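Putative acetamidase/formamidase (Yersinia enterocolitica subsp. palearctica serotype O:3, PDB 5UBU) probably hydrolyses carbon-nitrogen bonds in linear amides other than peptides and binds a pair of sodium ions. Local coordinates at residues Gly171-Ser176 with Leu216-Ala221. Numbering follows the deposited sequence.
Sequences GTLSVS and LFIGDA. With NA (sodium ion), chain G; NA (sodium ion), chain H.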
loop_
_atom_site.group_PDB
_atom_site.type_symbol
_atom_site.label_atom_id
_atom_site.label_comp_id
_atom_site.label_asym_id
_atom_site.label_seq_id
_atom_site.Cartn_x
_atom_site.Cartn_y
_atom_site.Cartn_z
ATOM N N GLY B 171 15.396 11.483 16.491
ATOM C CA GLY B 171 14.816 10.972 15.260
ATOM C C GLY B 171 15.503 9.705 14.796
ATOM O O GLY B 171 14.838 8.786 14.335
ATOM N N THR B 172 16.830 9.664 14.908
ATOM C CA THR B 172 17.617 8.497 14.494
ATOM C C THR B 172 18.401 7.876 15.646
ATOM O O THR B 172 19.375 8.445 16.114
ATOM C CB THR B 172 18.635 8.834 13.376
ATOM O OG1 THR B 172 19.567 9.818 13.845
ATOM C CG2 THR B 172 17.935 9.350 12.122
ATOM N N LEU B 173 17.956 6.711 16.094
ATOM C CA LEU B 173 18.612 5.966 17.162
ATOM C C LEU B 173 18.721 4.543 16.625
ATOM O O LEU B 173 17.715 3.927 16.291
ATOM C CB LEU B 173 17.799 6.011 18.456
ATOM C CG LEU B 173 18.452 5.338 19.671
ATOM C CD1 LEU B 173 19.785 6.009 20.009
ATOM C CD2 LEU B 173 17.527 5.350 20.881
ATOM N N SER B 174 19.934 4.011 16.533
ATOM C CA SER B 174 20.092 2.675 15.966
ATOM C C SER B 174 21.353 1.929 16.344
ATOM O O SER B 174 22.261 2.473 16.960
ATOM C CB SER B 174 20.063 2.804 14.438
ATOM O OG SER B 174 21.077 3.675 13.988
ATOM N N VAL B 175 21.365 0.654 15.968
ATOM C CA VAL B 175 22.516 -0.220 16.153
ATOM C C VAL B 175 22.826 -0.807 14.776
ATOM O O VAL B 175 21.963 -0.827 13.900
ATOM C CB VAL B 175 22.291 -1.308 17.216
ATOM C CG1 VAL B 175 22.246 -0.685 18.595
ATOM C CG2 VAL B 175 21.031 -2.109 16.940
ATOM N N SER B 176 24.052 -1.264 14.578
ATOM C CA SER B 176 24.451 -1.816 13.287
ATOM C C SER B 176 23.805 -3.141 12.914
ATOM O O SER B 176 23.548 -3.963 13.780
ATOM C CB SER B 176 25.961 -2.037 13.253
ATOM O OG SER B 176 26.355 -2.678 12.049
ATOM N N LEU B 216 26.272 1.458 18.437
ATOM C CA LEU B 216 25.174 2.400 18.630
ATOM C C LEU B 216 25.413 3.710 17.885
ATOM O O LEU B 216 26.488 4.298 17.982
ATOM C CB LEU B 216 24.992 2.705 20.123
ATOM C CG LEU B 216 23.909 3.719 20.532
ATOM C CD1 LEU B 216 22.522 3.256 20.112
ATOM C CD2 LEU B 216 23.979 3.937 22.042
ATOM N N PHE B 217 24.394 4.147 17.152
ATOM C CA PHE B 217 24.427 5.400 16.406
ATOM C C PHE B 217 23.284 6.281 16.891
ATOM O O PHE B 217 22.194 5.786 17.199
ATOM C CB PHE B 217 24.252 5.160 14.908
ATOM C CG PHE B 217 25.380 4.419 14.263
ATOM C CD1 PHE B 217 25.404 3.038 14.251
ATOM C CD2 PHE B 217 26.402 5.118 13.624
ATOM C CE1 PHE B 217 26.438 2.354 13.625
ATOM C CE2 PHE B 217 27.440 4.450 13.000
ATOM C CZ PHE B 217 27.457 3.061 12.986
ATOM N N ILE B 218 23.524 7.584 16.947
ATOM C CA ILE B 218 22.497 8.532 17.401
ATOM C C ILE B 218 22.593 9.827 16.598
ATOM O O ILE B 218 23.647 10.156 16.051
ATOM C CB ILE B 218 22.612 8.779 18.931
ATOM C CG1 ILE B 218 21.432 9.590 19.457
ATOM C CG2 ILE B 218 23.944 9.453 19.284
ATOM C CD1 ILE B 218 21.428 9.743 20.964
ATOM N N GLY B 219 21.480 10.542 16.491
ATOM C CA GLY B 219 21.459 11.817 15.760
ATOM C C GLY B 219 20.074 12.317 15.451
ATOM O O GLY B 219 19.094 11.775 15.944
ATOM N N ASP B 220 20.009 13.374 14.644
ATOM C CA ASP B 220 18.740 13.966 14.204
ATOM C C ASP B 220 17.805 14.316 15.373
ATOM O O ASP B 220 16.728 13.745 15.528
ATOM C CB ASP B 220 18.068 13.016 13.193
ATOM C CG ASP B 220 16.787 13.586 12.576
ATOM O OD1 ASP B 220 16.628 14.821 12.417
ATOM O OD2 ASP B 220 15.947 12.753 12.213
ATOM N N ALA B 221 18.236 15.257 16.199
ATOM C CA ALA B 221 17.428 15.698 17.320
ATOM C C ALA B 221 16.302 16.602 16.806
ATOM O O ALA B 221 16.507 17.384 15.868
ATOM C CB ALA B 221 18.290 16.448 18.321
HETATM NA NA NA G . 14.728 15.195 11.258
HETATM NA NA NA H . 14.364 12.062 10.814
HETATM O O HOH W 1 12.994 12.671 8.318
#
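S174 and F217 form a tight hydrogen-bonded pair where 171-176 runs antiparallel to 216-221 within a mixed beta-sheet, beside a two-sodium site. The F217 N to S174 O hydrogen bond is 2.7 Å long and nearly straight (173°), and S174 N returns one to F217 O at 2.9 Å. The T172-G219 pair is looser: T172 N reaches G219 O at 3.3 Å from above the carbonyl plane, and the reverse bond, from G219 N to T172 O, is weak.

L173, V175, L216 and I218 make the apolar face, whose branched side chains suit packing against strands 101-111 and 239-248. L173 carries CG anti to its backbone N (chi1 -176°), and with chi2 at 60° this brings CD1 to 3.9 Å from L216 CD1. The other face bears T172, S174 and F217; small S174 sets OG beside F217 CB, while T172 OG1 hydrogen-bonds Q87 of strand 87-93 and lies against the G219 backbone. No solvent-exposed side exists, for every touching residue is buried.

Where the chain corners at G171, the bonding is short again, its N donating to D220 O at 2.8 Å. N193 and D195 share one sodium ion with D220, H222 and E236 the other; D220 OD1 binds the chain G sodium at 2.3 Å, while OD2 bridges both, 2.2 Å from the chain H sodium and 2.9 Å from the chain G one.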